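Local coordinates for protein cleavage stimulation factor 77 (Encephalitozoon cuniculi, PDB 2UY1) that probably takes part in the 3'-end processing of messenger RNA precursors, as a dimeric, largely helical scaffold, at residues E90-E95 and E106-G111; F218-L223 and K234-G239; L285-I290 and L451-N456; K382-W387 and D417-P422. All coordinates share one frame; numbering follows the deposited sequence.

Interaction 1: residues E90-E95 and E106-G111. Unlike the reference sequence in segment 90-95: Glu95 (reference Leu).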
loop_
_atom_site.group_PDB
_atom_site.type_symbol
_atom_site.label_atom_id
_atom_site.label_comp_id
_atom_site.label_asym_id
_atom_site.label_seq_id
_atom_site.Cartn_x
_atom_site.Cartn_y
_atom_site.Cartn_z
ATOM N N GLU A 90 0.995 -50.493 -17.748
ATOM C CA GLU A 90 1.921 -51.111 -18.679
ATOM C C GLU A 90 2.769 -52.174 -17.990
ATOM O O GLU A 90 3.140 -53.193 -18.613
ATOM C CB GLU A 90 2.821 -50.066 -19.320
ATOM C CG GLU A 90 2.128 -48.995 -20.151
ATOM C CD GLU A 90 3.060 -47.798 -20.473
ATOM O OE1 GLU A 90 4.297 -47.997 -20.584
ATOM O OE2 GLU A 90 2.545 -46.657 -20.609
ATOM N N TYR A 91 3.121 -51.931 -16.729
ATOM C CA TYR A 91 3.914 -52.852 -15.942
ATOM C C TYR A 91 3.163 -54.160 -15.726
ATOM O O TYR A 91 3.747 -55.238 -15.855
ATOM C CB TYR A 91 4.256 -52.220 -14.602
ATOM C CG TYR A 91 4.824 -53.121 -13.503
ATOM C CD1 TYR A 91 5.913 -53.996 -13.740
ATOM C CD2 TYR A 91 4.323 -53.044 -12.224
ATOM C CE1 TYR A 91 6.449 -54.753 -12.736
ATOM C CE2 TYR A 91 4.854 -53.811 -11.196
ATOM C CZ TYR A 91 5.926 -54.657 -11.461
ATOM O OH TYR A 91 6.437 -55.444 -10.440
ATOM N N ILE A 92 1.869 -54.047 -15.411
ATOM C CA ILE A 92 1.035 -55.191 -15.092
ATOM C C ILE A 92 0.754 -55.978 -16.379
ATOM O O ILE A 92 0.616 -57.193 -16.319
ATOM C CB ILE A 92 -0.287 -54.774 -14.296
ATOM C CG1 ILE A 92 0.029 -54.608 -12.791
ATOM C CG2 ILE A 92 -1.375 -55.815 -14.459
ATOM C CD1 ILE A 92 -0.902 -53.653 -12.076
ATOM N N GLU A 93 0.711 -55.312 -17.518
ATOM C CA GLU A 93 0.745 -55.935 -18.833
ATOM C C GLU A 93 1.967 -56.808 -19.082
ATOM O O GLU A 93 1.841 -57.866 -19.616
ATOM C CB GLU A 93 0.668 -54.901 -19.950
ATOM C CG GLU A 93 -0.647 -54.336 -20.304
ATOM C CD GLU A 93 -0.661 -53.722 -21.716
ATOM O OE1 GLU A 93 -0.981 -52.556 -21.855
ATOM O OE2 GLU A 93 -0.382 -54.415 -22.692
ATOM N N GLU A 94 3.136 -56.321 -18.688
ATOM C CA GLU A 94 4.388 -57.077 -18.673
ATOM C C GLU A 94 4.504 -58.280 -17.718
ATOM O O GLU A 94 4.979 -59.297 -18.109
ATOM C CB GLU A 94 5.583 -56.174 -18.449
ATOM C CG GLU A 94 5.833 -55.085 -19.435
ATOM C CD GLU A 94 5.854 -55.541 -20.852
ATOM O OE1 GLU A 94 6.519 -56.500 -21.199
ATOM O OE2 GLU A 94 5.207 -54.898 -21.644
ATOM N N GLU A 95 4.122 -58.140 -16.455
ATOM C CA GLU A 95 3.883 -59.263 -15.683
ATOM C C GLU A 95 3.007 -60.499 -16.416
ATOM O O GLU A 95 3.133 -61.453 -15.694
ATOM C CB GLU A 95 3.270 -58.802 -14.375
ATOM C CG GLU A 95 4.254 -58.242 -13.404
ATOM C CD GLU A 95 3.586 -57.335 -12.417
ATOM O OE1 GLU A 95 2.842 -56.460 -12.850
ATOM O OE2 GLU A 95 3.807 -57.470 -11.214
ATOM N N GLU A 106 1.542 -63.650 -7.961
ATOM C CA GLU A 106 2.274 -62.994 -6.872
ATOM C C GLU A 106 2.603 -61.549 -7.273
ATOM O O GLU A 106 2.228 -60.581 -6.593
ATOM C CB GLU A 106 3.569 -63.782 -6.544
ATOM C CG GLU A 106 4.575 -63.051 -5.603
ATOM C CD GLU A 106 5.917 -63.809 -5.310
ATOM O OE1 GLU A 106 6.605 -64.296 -6.268
ATOM O OE2 GLU A 106 6.302 -63.873 -4.098
ATOM N N LYS A 107 3.283 -61.427 -8.405
ATOM C CA LYS A 107 3.781 -60.164 -8.905
ATOM C C LYS A 107 2.671 -59.157 -9.248
ATOM O O LYS A 107 2.731 -58.011 -8.846
ATOM C CB LYS A 107 4.709 -60.413 -10.099
ATOM C CG LYS A 107 6.064 -61.051 -9.699
ATOM C CD LYS A 107 6.948 -60.030 -8.989
ATOM C CE LYS A 107 8.301 -60.618 -8.593
ATOM N NZ LYS A 107 9.335 -59.504 -8.625
ATOM N N ILE A 108 1.676 -59.580 -10.004
ATOM C CA ILE A 108 0.533 -58.727 -10.289
ATOM C C ILE A 108 -0.263 -58.342 -9.039
ATOM O O ILE A 108 -0.759 -57.222 -8.922
ATOM C CB ILE A 108 -0.371 -59.396 -11.286
ATOM C CG1 ILE A 108 0.387 -59.537 -12.591
ATOM C CG2 ILE A 108 -1.633 -58.585 -11.468
ATOM C CD1 ILE A 108 -0.348 -60.289 -13.635
ATOM N N ARG A 109 -0.406 -59.258 -8.097
ATOM C CA ARG A 109 -0.999 -58.834 -6.877
ATOM C C ARG A 109 -0.179 -57.760 -6.159
ATOM O O ARG A 109 -0.767 -56.851 -5.620
ATOM C CB ARG A 109 -1.342 -60.001 -5.967
ATOM C CG ARG A 109 -2.500 -59.667 -5.082
ATOM C CD ARG A 109 -2.876 -60.833 -4.193
ATOM N NE ARG A 109 -3.719 -61.760 -4.932
ATOM C CZ ARG A 109 -3.501 -63.056 -5.039
ATOM N NH1 ARG A 109 -2.474 -63.616 -4.406
ATOM N NH2 ARG A 109 -4.352 -63.796 -5.734
ATOM N N ASN A 110 1.161 -57.842 -6.140
ATOM C CA ASN A 110 1.942 -56.846 -5.389
ATOM C C ASN A 110 1.857 -55.486 -6.108
ATOM O O ASN A 110 1.777 -54.442 -5.449
ATOM C CB ASN A 110 3.404 -57.271 -5.207
ATOM C CG ASN A 110 4.265 -56.198 -4.431
ATOM O OD1 ASN A 110 5.185 -55.594 -5.005
ATOM N ND2 ASN A 110 3.959 -55.983 -3.128
ATOM N N GLY A 111 1.854 -55.529 -7.442
ATOM C CA GLY A 111 1.681 -54.370 -8.314
ATOM C C GLY A 111 0.385 -53.604 -8.045
ATOM O O GLY A 111 0.437 -52.401 -7.766
HETATM O O HOH W 1 5.134 -56.853 -8.577
#
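Ile92 and Ile108 meet where the two backbones run closest, their CA atoms 6.0 Å apart. Ile108 forks at CB. Its CG2 branch reaches Ile92 CG2 at 4.1 Å, each methyl anti to its own backbone N, while CG1 sits 3.5 Å from Glu95 CB in the conformer described and the terminal CD1 stays 4.0 Å from that same carbon. Phe133 of helix 123-137 packs on Ile108 as well. Glu95 replaces the leucine of the reference sequence and has two conformers, which leaves its contacts, and above all the place of its carboxylate, doubtful. A firmer polar link runs through one water, which donates to Tyr91 OH at 2.7 Å and to Lys107 O at 2.7 Å; Tyr91 OH is also hydrogen-bonded to Glu72. Gly111 CA lies 4.3 Å from Tyr91 CE2, so the tyrosine ring packs against bare main chain there. With axes 9.8 Å apart and 169° between their directions, helices 85-94 and 101-116 form an antiparallel pair, the building element of HAT and TPR-like superhelices.

Interaction 2: residues F218-L223 and K234-G239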
loop_
_atom_site.group_PDB
_atom_site.type_symbol
_atom_site.label_atom_id
_atom_site.label_comp_id
_atom_site.label_asym_id
_atom_site.label_seq_id
_atom_site.Cartn_x
_atom_site.Cartn_y
_atom_site.Cartn_z
ATOM N N PHE A 218 12.451 -23.891 -0.813
ATOM C CA PHE A 218 11.448 -24.771 -0.198
ATOM C C PHE A 218 12.118 -26.000 0.399
ATOM O O PHE A 218 11.772 -26.408 1.477
ATOM C CB PHE A 218 10.374 -25.339 -1.208
ATOM C CG PHE A 218 9.505 -24.289 -1.896
ATOM C CD1 PHE A 218 9.396 -22.970 -1.407
ATOM C CD2 PHE A 218 8.739 -24.659 -3.032
ATOM C CE1 PHE A 218 8.555 -21.970 -2.022
ATOM C CE2 PHE A 218 7.948 -23.671 -3.688
ATOM C CZ PHE A 218 7.821 -22.341 -3.180
ATOM N N TYR A 219 12.991 -26.640 -0.397
ATOM C CA TYR A 219 13.642 -27.913 -0.056
ATOM C C TYR A 219 14.637 -27.698 1.093
ATOM O O TYR A 219 14.643 -28.499 2.008
ATOM C CB TYR A 219 14.399 -28.536 -1.234
ATOM C CG TYR A 219 14.700 -30.028 -1.044
ATOM C CD1 TYR A 219 14.060 -30.773 -0.055
ATOM C CD2 TYR A 219 15.631 -30.669 -1.859
ATOM C CE1 TYR A 219 14.351 -32.134 0.087
ATOM C CE2 TYR A 219 15.945 -32.050 -1.713
ATOM C CZ TYR A 219 15.262 -32.763 -0.774
ATOM O OH TYR A 219 15.561 -34.116 -0.593
ATOM N N SER A 220 15.483 -26.672 0.970
ATOM C CA SER A 220 16.471 -26.289 2.042
ATOM C C SER A 220 15.800 -26.170 3.402
ATOM O O SER A 220 16.342 -26.691 4.418
ATOM C CB SER A 220 17.184 -24.956 1.668
ATOM O OG SER A 220 18.062 -24.453 2.712
ATOM N N GLU A 221 14.707 -25.373 3.469
ATOM C CA GLU A 221 13.965 -25.168 4.676
ATOM C C GLU A 221 13.357 -26.466 5.222
ATOM O O GLU A 221 13.253 -26.628 6.447
ATOM C CB GLU A 221 12.826 -24.140 4.496
ATOM C CG GLU A 221 13.250 -22.699 4.316
ATOM C CD GLU A 221 13.983 -22.126 5.583
ATOM O OE1 GLU A 221 13.277 -21.967 6.605
ATOM O OE2 GLU A 221 15.224 -21.847 5.514
ATOM N N TYR A 222 12.887 -27.356 4.334
ATOM C CA TYR A 222 12.425 -28.675 4.741
ATOM C C TYR A 222 13.538 -29.477 5.376
ATOM O O TYR A 222 13.322 -30.051 6.419
ATOM C CB TYR A 222 11.794 -29.492 3.576
ATOM C CG TYR A 222 11.541 -30.910 3.981
ATOM C CD1 TYR A 222 10.559 -31.186 4.882
ATOM C CD2 TYR A 222 12.346 -31.971 3.484
ATOM C CE1 TYR A 222 10.312 -32.499 5.312
ATOM C CE2 TYR A 222 12.154 -33.256 3.907
ATOM C CZ TYR A 222 11.117 -33.515 4.832
ATOM O OH TYR A 222 10.887 -34.769 5.312
ATOM N N LEU A 223 14.699 -29.518 4.736
ATOM C CA LEU A 223 15.849 -30.280 5.216
ATOM C C LEU A 223 16.465 -29.738 6.523
ATOM O O LEU A 223 16.811 -30.536 7.406
ATOM C CB LEU A 223 16.923 -30.334 4.142
ATOM C CG LEU A 223 16.526 -31.184 2.875
ATOM C CD1 LEU A 223 17.480 -30.838 1.790
ATOM C CD2 LEU A 223 16.568 -32.668 3.162
ATOM N N LYS A 234 24.011 -28.039 0.162
ATOM C CA LYS A 234 24.214 -28.518 -1.208
ATOM C C LYS A 234 22.974 -28.287 -2.151
ATOM O O LYS A 234 23.145 -28.000 -3.327
ATOM C CB LYS A 234 24.708 -30.000 -1.247
ATOM C CG LYS A 234 25.889 -30.302 -0.297
ATOM C CD LYS A 234 26.151 -31.845 -0.115
ATOM C CE LYS A 234 27.721 -32.153 -0.342
ATOM N NZ LYS A 234 28.161 -33.463 -0.991
ATOM N N VAL A 235 21.754 -28.402 -1.632
ATOM C CA VAL A 235 20.542 -27.956 -2.381
ATOM C C VAL A 235 20.710 -26.492 -2.817
ATOM O O VAL A 235 20.521 -26.156 -4.010
ATOM C CB VAL A 235 19.142 -28.286 -1.609
ATOM C CG1 VAL A 235 17.882 -27.639 -2.270
ATOM C CG2 VAL A 235 18.965 -29.832 -1.489
ATOM N N VAL A 236 21.048 -25.613 -1.865
ATOM C CA VAL A 236 21.271 -24.196 -2.164
ATOM C C VAL A 236 22.403 -23.991 -3.119
ATOM O O VAL A 236 22.333 -23.141 -3.986
ATOM C CB VAL A 236 21.597 -23.406 -0.857
ATOM C CG1 VAL A 236 21.791 -22.000 -1.168
ATOM C CG2 VAL A 236 20.424 -23.563 0.169
ATOM N N GLU A 237 23.497 -24.756 -2.970
ATOM C CA GLU A 237 24.571 -24.565 -3.896
ATOM C C GLU A 237 24.094 -24.908 -5.344
ATOM O O GLU A 237 24.437 -24.180 -6.273
ATOM C CB GLU A 237 25.841 -25.315 -3.478
ATOM C CG GLU A 237 26.277 -24.924 -2.086
ATOM C CD GLU A 237 27.460 -25.747 -1.532
ATOM O OE1 GLU A 237 27.603 -26.942 -1.877
ATOM O OE2 GLU A 237 28.227 -25.166 -0.729
ATOM N N ARG A 238 23.285 -25.952 -5.507
ATOM C CA ARG A 238 22.698 -26.273 -6.851
ATOM C C ARG A 238 21.827 -25.148 -7.397
ATOM O O ARG A 238 22.023 -24.682 -8.542
ATOM C CB ARG A 238 21.926 -27.600 -6.826
ATOM C CG ARG A 238 21.112 -27.867 -8.123
ATOM C CD ARG A 238 22.040 -28.480 -9.225
ATOM N NE ARG A 238 21.327 -28.913 -10.447
ATOM C CZ ARG A 238 21.909 -29.041 -11.648
ATOM N NH1 ARG A 238 23.216 -28.795 -11.803
ATOM N NH2 ARG A 238 21.186 -29.406 -12.704
ATOM N N GLY A 239 20.949 -24.627 -6.546
ATOM C CA GLY A 239 20.072 -23.506 -6.920
ATOM C C GLY A 239 20.803 -22.269 -7.392
ATOM O O GLY A 239 20.347 -21.654 -8.342
#
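Tyr219 and Val235 are brought together by two trans first torsions: the ring of Tyr219 leaves anti to its N (chi1 -162°), and Val235 (chi1 171°) sets CG1 opposite its own N and leaves CG2 beside it. Both methyls then rest against the near part of the tyrosine. CG1 of Val235 lies 3.7 Å from Tyr219 CB, and CG2 of Val235 lies 3.5 Å from Tyr219 CD2, the two side chains crossing at about a right angle. Leu223, one turn on, completes the group: its CD1 is 3.7 Å from Val235 CG2 and also sits 3.7 Å above the Tyr219 ring plane, over the ring centre, a CH-pi-like placement within one helix. Next door, Val236 turns CG2 to Ser220 OG at 3.6 Å. The segment axes are 9.2 Å apart and 171° from parallel, a close antiparallel pairing of helices 213-225 and 229-242 in which the CA atoms of Ser220 and Val235 are nearest, 6.2 Å apart. Both hydroxyls find partners elsewhere, Tyr219 OH on His199 and Ser220 OG on Tyr251. No hydrogen bond joins the two segments, which implies that they are held by shape and apolar burial, while the polar tips tie the pair to adjoining helices.

Interaction 3: residues L285-I290 and L451-N456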
loop_
_atom_site.group_PDB
_atom_site.type_symbol
_atom_site.label_atom_id
_atom_site.label_comp_id
_atom_site.label_asym_id
_atom_site.label_seq_id
_atom_site.Cartn_x
_atom_site.Cartn_y
_atom_site.Cartn_z
ATOM N N LEU A 285 24.563 -3.730 -6.280
ATOM C CA LEU A 285 25.729 -3.573 -5.412
ATOM C C LEU A 285 25.299 -3.042 -4.065
ATOM O O LEU A 285 25.818 -3.451 -3.063
ATOM C CB LEU A 285 26.827 -2.698 -6.057
ATOM C CG LEU A 285 27.701 -3.470 -7.084
ATOM C CD1 LEU A 285 28.764 -2.603 -7.784
ATOM C CD2 LEU A 285 28.347 -4.692 -6.429
ATOM N N ASP A 286 24.346 -2.116 -4.059
ATOM C CA ASP A 286 23.881 -1.554 -2.810
ATOM C C ASP A 286 23.069 -2.593 -2.049
ATOM O O ASP A 286 23.193 -2.673 -0.855
ATOM C CB ASP A 286 23.038 -0.284 -3.051
ATOM C CG ASP A 286 23.889 0.951 -3.402
ATOM O OD1 ASP A 286 25.093 1.075 -3.007
ATOM O OD2 ASP A 286 23.295 1.830 -4.056
ATOM N N LEU A 287 22.203 -3.376 -2.708
ATOM C CA LEU A 287 21.506 -4.493 -1.981
ATOM C C LEU A 287 22.514 -5.505 -1.359
ATOM O O LEU A 287 22.322 -6.057 -0.286
ATOM C CB LEU A 287 20.497 -5.277 -2.883
ATOM C CG LEU A 287 18.978 -5.001 -2.928
ATOM C CD1 LEU A 287 18.310 -5.685 -4.131
ATOM C CD2 LEU A 287 18.346 -5.438 -1.702
ATOM N N LEU A 288 23.546 -5.815 -2.101
ATOM C CA LEU A 288 24.493 -6.796 -1.652
ATOM C C LEU A 288 25.261 -6.240 -0.448
ATOM O O LEU A 288 25.537 -6.955 0.495
ATOM C CB LEU A 288 25.429 -7.043 -2.810
ATOM C CG LEU A 288 26.956 -7.222 -2.727
ATOM C CD1 LEU A 288 27.412 -8.164 -3.830
ATOM C CD2 LEU A 288 27.632 -5.905 -2.932
ATOM N N ARG A 289 25.580 -4.958 -0.491
ATOM C CA ARG A 289 26.333 -4.289 0.634
ATOM C C ARG A 289 25.454 -4.237 1.879
ATOM O O ARG A 289 25.926 -4.514 2.989
ATOM C CB ARG A 289 26.744 -2.888 0.220
ATOM C CG ARG A 289 27.990 -2.837 -0.758
ATOM C CD ARG A 289 27.886 -1.515 -1.487
ATOM N NE ARG A 289 28.937 -1.338 -2.510
ATOM C CZ ARG A 289 28.840 -0.554 -3.584
ATOM N NH1 ARG A 289 27.722 0.151 -3.825
ATOM N NH2 ARG A 289 29.845 -0.537 -4.460
ATOM N N ILE A 290 24.195 -3.840 1.732
ATOM C CA ILE A 290 23.269 -3.841 2.881
ATOM C C ILE A 290 23.144 -5.223 3.538
ATOM O O ILE A 290 23.193 -5.397 4.782
ATOM C CB ILE A 290 21.881 -3.281 2.397
ATOM C CG1 ILE A 290 21.911 -1.753 2.296
ATOM C CG2 ILE A 290 20.724 -3.759 3.227
ATOM C CD1 ILE A 290 20.590 -1.205 1.561
ATOM N N LEU A 451 14.605 -0.995 -3.126
ATOM C CA LEU A 451 15.597 -1.904 -3.711
ATOM C C LEU A 451 15.030 -3.313 -3.630
ATOM O O LEU A 451 14.660 -3.752 -2.515
ATOM C CB LEU A 451 16.887 -1.924 -2.908
ATOM C CG LEU A 451 17.847 -0.766 -3.017
ATOM C CD1 LEU A 451 18.986 -0.963 -2.044
ATOM C CD2 LEU A 451 18.360 -0.682 -4.438
ATOM N N LYS A 452 14.922 -3.995 -4.784
ATOM C CA LYS A 452 14.318 -5.331 -4.860
ATOM C C LYS A 452 15.298 -6.245 -5.567
ATOM O O LYS A 452 15.922 -5.842 -6.527
ATOM C CB LYS A 452 13.015 -5.350 -5.676
ATOM C CG LYS A 452 11.927 -4.328 -5.329
ATOM C CD LYS A 452 11.570 -4.403 -3.849
ATOM C CE LYS A 452 10.055 -4.288 -3.605
ATOM N NZ LYS A 452 9.631 -3.004 -4.122
ATOM N N ILE A 453 15.427 -7.471 -5.075
ATOM C CA ILE A 453 16.118 -8.548 -5.779
ATOM C C ILE A 453 15.298 -8.916 -7.045
ATOM O O ILE A 453 14.070 -8.865 -7.014
ATOM C CB ILE A 453 16.104 -9.784 -4.875
ATOM C CG1 ILE A 453 16.994 -9.576 -3.637
ATOM C CG2 ILE A 453 16.435 -11.072 -5.645
ATOM C CD1 ILE A 453 16.811 -10.703 -2.612
ATOM N N ARG A 454 15.959 -9.290 -8.128
ATOM C CA ARG A 454 15.251 -10.013 -9.188
ATOM C C ARG A 454 16.166 -10.993 -9.947
ATOM O O ARG A 454 17.381 -10.818 -10.043
ATOM C CB ARG A 454 14.681 -9.041 -10.171
ATOM C CG ARG A 454 15.687 -8.526 -11.092
ATOM C CD ARG A 454 15.189 -7.256 -11.766
ATOM N NE ARG A 454 13.726 -7.186 -11.965
ATOM C CZ ARG A 454 13.032 -7.735 -12.968
ATOM N NH1 ARG A 454 13.627 -8.496 -13.904
ATOM N NH2 ARG A 454 11.716 -7.525 -13.011
ATOM N N ASP A 455 15.525 -11.990 -10.519
ATOM C CA ASP A 455 16.145 -12.881 -11.446
ATOM C C ASP A 455 15.943 -12.299 -12.835
ATOM O O ASP A 455 14.815 -12.215 -13.333
ATOM C CB ASP A 455 15.478 -14.234 -11.310
ATOM C CG ASP A 455 16.176 -15.270 -12.068
ATOM O OD1 ASP A 455 16.526 -14.988 -13.223
ATOM O OD2 ASP A 455 16.357 -16.361 -11.528
ATOM N N ASN A 456 17.038 -11.887 -13.453
ATOM C CA ASN A 456 16.969 -11.142 -14.698
ATOM C C ASN A 456 16.674 -12.057 -15.845
ATOM O O ASN A 456 16.641 -11.613 -16.979
ATOM C CB ASN A 456 18.264 -10.375 -14.987
ATOM C CG ASN A 456 18.095 -8.852 -14.815
ATOM O OD1 ASN A 456 16.961 -8.414 -14.202
ATOM N ND2 ASN A 456 18.963 -8.074 -15.271
#
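An extended tail segment without regular secondary structure, following helix 434-446, lies back across helix 282-300, and Leu287 with Leu451 forms the centre of that crossing. The two leucines lie side by side and point opposite ways, Leu287 CG 3.7 Å from Leu451 CB. Beyond the branch point Leu287 CD1 reaches the tail's main chain, 3.4 Å from Lys452 C, and comes within 4.1 Å of Ile453 CG1. The first torsion of Leu287, -97°, is well off a staggered value, as would suit a side chain pressed against Leu451 and the peptide after it. Leu451 CD1 in turn touches both Asp286 CB, at 4.2 Å, and Ile290 CD1, at 4.0 Å, while His320 of helix 319-333 packs against the same leucine. The carboxylate of Asp286 is engaged elsewhere: OD1 takes a bond from Gly318 N and a salt bridge from Arg289 NH1 at 2.9 Å, the latter arriving 42° out of the carboxylate plane. Ile453 N is hydrogen-bonded to Asn447, outside this contact. With no hydrogen bond between helix and tail, the chemistry implies that the tail is seated by leucine and isoleucine side chains, while at least Ile453 N is held by Asn447, just after helix 434-446.

Interaction 4: residues K382-W387 and D417-P422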
loop_
_atom_site.group_PDB
_atom_site.type_symbol
_atom_site.label_atom_id
_atom_site.label_comp_id
_atom_site.label_asym_id
_atom_site.label_seq_id
_atom_site.Cartn_x
_atom_site.Cartn_y
_atom_site.Cartn_z
ATOM N N LYS A 382 12.121 19.794 -1.380
ATOM C CA LYS A 382 10.968 19.098 -0.782
ATOM C C LYS A 382 10.030 18.442 -1.788
ATOM O O LYS A 382 9.618 19.073 -2.796
ATOM C CB LYS A 382 10.123 20.101 0.029
ATOM C CG LYS A 382 10.835 20.751 1.234
ATOM C CD LYS A 382 10.322 22.163 1.420
ATOM C CE LYS A 382 10.969 22.852 2.587
ATOM N NZ LYS A 382 12.199 23.542 2.144
ATOM N N THR A 383 9.665 17.202 -1.489
ATOM C CA THR A 383 8.500 16.559 -2.096
ATOM C C THR A 383 7.214 17.153 -1.484
ATOM O O THR A 383 7.265 17.765 -0.425
ATOM C CB THR A 383 8.522 15.068 -1.842
ATOM O OG1 THR A 383 8.631 14.845 -0.421
ATOM C CG2 THR A 383 9.783 14.483 -2.517
ATOM N N SER A 384 6.099 17.005 -2.192
ATOM C CA SER A 384 4.776 17.225 -1.603
ATOM C C SER A 384 4.544 16.431 -0.361
ATOM O O SER A 384 3.820 16.876 0.504
ATOM C CB SER A 384 3.706 16.791 -2.568
ATOM O OG SER A 384 4.038 17.349 -3.819
ATOM N N ARG A 385 5.138 15.247 -0.248
ATOM C CA ARG A 385 4.980 14.492 1.011
ATOM C C ARG A 385 5.774 15.114 2.168
ATOM O O ARG A 385 5.341 15.035 3.294
ATOM C CB ARG A 385 5.341 13.011 0.830
ATOM C CG ARG A 385 5.509 12.229 2.149
ATOM C CD ARG A 385 5.401 10.744 1.916
ATOM N NE ARG A 385 5.267 9.994 3.164
ATOM C CZ ARG A 385 5.406 8.673 3.237
ATOM N NH1 ARG A 385 5.700 7.980 2.132
ATOM N NH2 ARG A 385 5.293 8.042 4.409
ATOM N N MET A 386 6.953 15.672 1.934
ATOM C CA MET A 386 7.655 16.379 3.016
ATOM C C MET A 386 6.817 17.620 3.464
ATOM O O MET A 386 6.704 17.904 4.633
ATOM C CB MET A 386 9.053 16.790 2.572
ATOM C CG MET A 386 10.096 15.559 2.426
ATOM S SD MET A 386 11.410 16.041 1.328
ATOM C CE MET A 386 12.521 16.879 2.491
ATOM N N TRP A 387 6.365 18.397 2.500
ATOM C CA TRP A 387 5.428 19.531 2.712
ATOM C C TRP A 387 4.246 19.116 3.548
ATOM O O TRP A 387 4.000 19.680 4.584
ATOM C CB TRP A 387 4.899 20.048 1.374
ATOM C CG TRP A 387 5.849 21.064 0.784
ATOM C CD1 TRP A 387 6.519 20.999 -0.427
ATOM C CD2 TRP A 387 6.230 22.310 1.391
ATOM N NE1 TRP A 387 7.326 22.129 -0.566
ATOM C CE2 TRP A 387 7.160 22.941 0.522
ATOM C CE3 TRP A 387 5.935 22.926 2.622
ATOM C CZ2 TRP A 387 7.731 24.191 0.811
ATOM C CZ3 TRP A 387 6.534 24.167 2.907
ATOM C CH2 TRP A 387 7.435 24.762 1.998
ATOM N N ASP A 417 6.810 25.331 -9.590
ATOM C CA ASP A 417 7.179 23.951 -9.979
ATOM C C ASP A 417 8.516 23.665 -9.347
ATOM O O ASP A 417 9.428 23.143 -9.982
ATOM C CB ASP A 417 7.188 23.708 -11.502
ATOM C CG ASP A 417 5.779 23.749 -12.147
ATOM O OD1 ASP A 417 4.753 23.542 -11.459
ATOM O OD2 ASP A 417 5.688 23.987 -13.370
ATOM N N ALA A 418 8.631 24.056 -8.081
ATOM C CA ALA A 418 9.783 23.801 -7.255
ATOM C C ALA A 418 9.677 22.451 -6.506
ATOM O O ALA A 418 10.664 21.997 -5.897
ATOM C CB ALA A 418 10.008 24.959 -6.271
ATOM N N ILE A 419 8.518 21.794 -6.574
ATOM C CA ILE A 419 8.311 20.531 -5.888
ATOM C C ILE A 419 9.213 19.415 -6.452
ATOM O O ILE A 419 9.301 19.233 -7.664
ATOM C CB ILE A 419 6.849 20.062 -5.942
ATOM C CG1 ILE A 419 5.856 21.162 -5.488
ATOM C CG2 ILE A 419 6.637 18.742 -5.098
ATOM C CD1 ILE A 419 5.624 21.212 -4.038
ATOM N N LEU A 420 9.855 18.626 -5.593
ATOM C CA LEU A 420 10.603 17.459 -6.119
ATOM C C LEU A 420 9.596 16.432 -6.509
ATOM O O LEU A 420 8.701 16.179 -5.719
ATOM C CB LEU A 420 11.525 16.857 -5.068
ATOM C CG LEU A 420 12.564 17.840 -4.495
ATOM C CD1 LEU A 420 13.390 17.080 -3.411
ATOM C CD2 LEU A 420 13.499 18.364 -5.560
ATOM N N PRO A 421 9.754 15.792 -7.700
ATOM C CA PRO A 421 8.872 14.672 -8.065
ATOM C C PRO A 421 8.881 13.630 -6.930
ATOM O O PRO A 421 9.872 13.537 -6.190
ATOM C CB PRO A 421 9.526 14.110 -9.332
ATOM C CG PRO A 421 10.167 15.320 -9.924
ATOM C CD PRO A 421 10.774 16.015 -8.746
ATOM N N PRO A 422 7.734 12.970 -6.725
ATOM C CA PRO A 422 7.502 11.980 -5.694
ATOM C C PRO A 422 8.361 10.723 -5.766
ATOM O O PRO A 422 8.726 10.244 -6.862
ATOM C CB PRO A 422 6.047 11.617 -5.903
ATOM C CG PRO A 422 5.715 12.067 -7.302
ATOM C CD PRO A 422 6.506 13.280 -7.476
HETATM O O HOH W 2 6.310 15.289 -4.647
#
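Lys382 and Leu420 make the firm part of this contact: Leu420 N donates to Lys382 O at 2.8 Å and almost straight (174°), though from 39° out of the carbonyl plane. Close by, Ile419 fills the angle beside the helix start. Its CG2 is only 3.2 Å from Ser384 OG, a tight approach, and its CD1 lies 3.7 Å from Trp387 CD1. Thr383 is the N-cap; a chi1 of 55° turns OG1 back over the first turn, where it accepts from Met386 N at 3.0 Å in a capping box, and Glu358 binds the same hydroxyl. The looser side is wet. There a water spans the gap, accepting from Ser384 N at 3.0 Å and donating to Leu420 O at 2.8 Å. Elsewhere on the loop Ala418 and Pro421 are exposed. Val430 of the other subunit packs on Ser384 and Ile419. The chemistry implies that one direct and one water-mediated bond fix the course of the 417-422 loop past the first turn of helix 384-397, with Ile419 adding apolar packing on Trp387.

The four contacts follow the length of an elongated helical chain. Interactions 1 and 4 are far apart, their centres about 76 Å from each other and on opposite sides of the chain's centre. Interaction 2 lies nearer the middle, centre to centre about 36 Å from interaction 1 and 21 Å from interaction 3; the nearest atoms of interactions 2 and 3 are still about 7 Å apart. Interactions 1 and 2 each join consecutive helices, whereas interaction 3 spans 160 intervening residues that include all of interaction 4, about 27 Å away between centres. Subunit contacts occur at two of them: Glu221, in 218-223, salt-bridges Arg404 of the other subunit, and interaction 4 meets that subunit's Val430.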